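Local coordinates for putative serine phosphatase (Pseudomonas aeruginosa, PDB 6K4E), which probably removes phosphate from phosphorylated protein partners as a magnesium-dependent PP2C-type phosphatase in the pathway that controls biofilm formation in response to carbon availability, at residues B[131-134]-B[135-139]. Numbering follows the deposited sequence.
Sequences IDHA and IEAVG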
ATOM      1  N   ILE B 131       8.226  -3.328   5.638  1.00 44.69           N
ATOM      2  CA  ILE B 131       9.685  -3.517   5.658  1.00 44.93           C
ATOM      3  C   ILE B 131      10.362  -2.354   6.415  1.00 48.61           C
ATOM      4  O   ILE B 131      11.262  -2.601   7.231  1.00 47.16           O
ATOM      5  CB  ILE B 131      10.284  -3.819   4.239  1.00 47.35           C
ATOM      6  CG1 ILE B 131      10.067  -5.306   3.916  1.00 46.60           C
ATOM      7  CG2 ILE B 131      11.799  -3.469   4.134  1.00 47.97           C
ATOM      8  CD1 ILE B 131      10.307  -5.725   2.507  1.00 55.28           C
ATOM      9  N   ASP B 132       9.868  -1.110   6.211  1.00 45.88           N
ATOM     10  CA  ASP B 132      10.356   0.092   6.900  1.00 46.19           C
ATOM     11  C   ASP B 132      10.158  -0.039   8.403  1.00 49.07           C
ATOM     12  O   ASP B 132      11.078   0.258   9.163  1.00 47.47           O
ATOM     13  CB  ASP B 132       9.620   1.347   6.376  1.00 48.42           C
ATOM     14  CG  ASP B 132      10.086   1.783   5.002  1.00 56.11           C
ATOM     15  OD1 ASP B 132      10.623   0.931   4.254  1.00 56.50           O
ATOM     16  OD2 ASP B 132       9.895   2.955   4.662  1.00 57.06           O
ATOM     17  N   HIS B 133       8.964  -0.496   8.827  1.00 47.31           N
ATOM     18  CA  HIS B 133       8.653  -0.738  10.240  1.00 49.29           C
ATOM     19  C   HIS B 133       9.661  -1.740  10.818  1.00 52.10           C
ATOM     20  O   HIS B 133      10.269  -1.463  11.844  1.00 53.55           O
ATOM     21  CB  HIS B 133       7.213  -1.267  10.422  1.00 51.56           C
ATOM     22  CG  HIS B 133       6.969  -1.884  11.765  1.00 57.49           C
ATOM     23  ND1 HIS B 133       6.547  -1.124  12.846  1.00 61.59           N
ATOM     24  CD2 HIS B 133       7.138  -3.168  12.172  1.00 60.53           C
ATOM     25  CE1 HIS B 133       6.464  -1.966  13.867  1.00 61.98           C
ATOM     26  NE2 HIS B 133       6.816  -3.204  13.513  1.00 61.58           N
ATOM     27  N   ALA B 134       9.826  -2.895  10.152  1.00 46.87           N
ATOM     28  CA  ALA B 134      10.730  -3.968  10.569  1.00 45.91           C
ATOM     29  C   ALA B 134      12.178  -3.484  10.714  1.00 48.77           C
ATOM     30  O   ALA B 134      12.785  -3.765  11.745  1.00 49.12           O
ATOM     31  CB  ALA B 134      10.635  -5.136   9.602  1.00 45.39           C
ATOM     32  N   ILE B 135      12.703  -2.711   9.722  1.00 44.40           N
ATOM     33  CA  ILE B 135      14.069  -2.146   9.753  1.00 44.76           C
ATOM     34  C   ILE B 135      14.223  -1.237  10.985  1.00 51.67           C
ATOM     35  O   ILE B 135      15.245  -1.291  11.654  1.00 52.52           O
ATOM     36  CB  ILE B 135      14.469  -1.424   8.426  1.00 46.61           C
ATOM     37  CG1 ILE B 135      14.500  -2.395   7.241  1.00 44.33           C
ATOM     38  CG2 ILE B 135      15.832  -0.671   8.562  1.00 48.16           C
ATOM     39  CD1 ILE B 135      14.621  -1.670   5.815  1.00 50.53           C
ATOM     40  N   GLU B 136      13.192  -0.439  11.296  1.00 49.77           N
ATOM     41  CA  GLU B 136      13.167   0.443  12.459  1.00 52.01           C
ATOM     42  C   GLU B 136      13.072  -0.368  13.775  1.00 57.30           C
ATOM     43  O   GLU B 136      13.747  -0.026  14.738  1.00 58.76           O
ATOM     44  CB  GLU B 136      12.011   1.441  12.315  1.00 54.04           C
ATOM     45  CG  GLU B 136      11.979   2.560  13.343  1.00 71.17           C
ATOM     46  CD  GLU B 136      10.958   3.652  13.053  1.00 99.51           C
ATOM     47  OE1 GLU B 136      10.859   4.077  11.878  1.00 88.14           O
ATOM     48  OE2 GLU B 136      10.251   4.076  13.999  1.00 99.05           O
ATOM     49  N   ALA B 137      12.282  -1.455  13.799  1.00 53.78           N
ATOM     50  CA  ALA B 137      12.108  -2.305  14.982  1.00 54.25           C
ATOM     51  C   ALA B 137      13.333  -3.178  15.308  1.00 61.15           C
ATOM     52  O   ALA B 137      13.631  -3.355  16.491  1.00 63.10           O
ATOM     53  CB  ALA B 137      10.874  -3.190  14.825  1.00 54.13           C
ATOM     54  N   VAL B 138      14.023  -3.761  14.289  1.00 55.85           N
ATOM     55  CA  VAL B 138      15.139  -4.680  14.585  1.00 55.16           C
ATOM     56  C   VAL B 138      16.511  -4.274  13.994  1.00 57.45           C
ATOM     57  O   VAL B 138      17.505  -4.962  14.251  1.00 57.95           O
ATOM     58  CB  VAL B 138      14.799  -6.151  14.213  1.00 58.44           C
ATOM     59  CG1 VAL B 138      13.637  -6.682  15.044  1.00 59.25           C
ATOM     60  CG2 VAL B 138      14.546  -6.329  12.718  1.00 56.69           C
ATOM     61  N   GLY B 139      16.554  -3.201  13.211  1.00 52.47           N
ATOM     62  CA  GLY B 139      17.782  -2.770  12.553  1.00 51.66           C
ATOM     63  C   GLY B 139      17.867  -3.341  11.154  1.00 55.33           C
ATOM     64  O   GLY B 139      17.023  -4.151  10.762  1.00 54.90           O
TER
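Ile131 and Ile135, one turn apart near the C-terminal end of helix 117-138, meet through their methyl groups, CG2 of Ile131 lying 3.7 Å from CD1 of Ile135. The two side chains run at a slant to each other. In Ile131 the branch that touches, CG2, stands anti to the backbone N, while CG1 carries the longer arm away from Ile135. Ile135 has the same first rotamer (chi1 -63°), which sets its CG1 against the carbonyl of the preceding turn, 3.2 Å from Ile131 O.

A ladder of i to i+4 backbone hydrogen bonds holds this last part of the helix. Ile135 N donates to Ile131 O at 2.9 Å, Glu136 N to Asp132 O at 3.1 Å, and Ala137 N to His133 O at 2.8 Å. Val138 N closes the series on Ala134 O, and CG2 of Val138 packs beside that same oxygen at 3.3 Å. The helical path ends at Gly139, which takes a positive phi (94°) while its N still bonds to Ile135 O.

The His133 ring reaches along the helix toward its C-terminal end, and Ala137 CB meets it obliquely, 4.3 Å from NE2. Asp132 instead turns back along the helix, where its OD1 forms a salt bridge with Arg128.

Ile131 packs on Phe96 and Val98 of strand 95-101 and on Val111 of strand 105-113, and Ile135 on Arg100 and Leu107 of the same two strands, while Ala134 packs on helix 143-157. His133 and Glu136 pack on Glu136 and His133, respectively, of the second subunit, placing this helix end at the dimer contact.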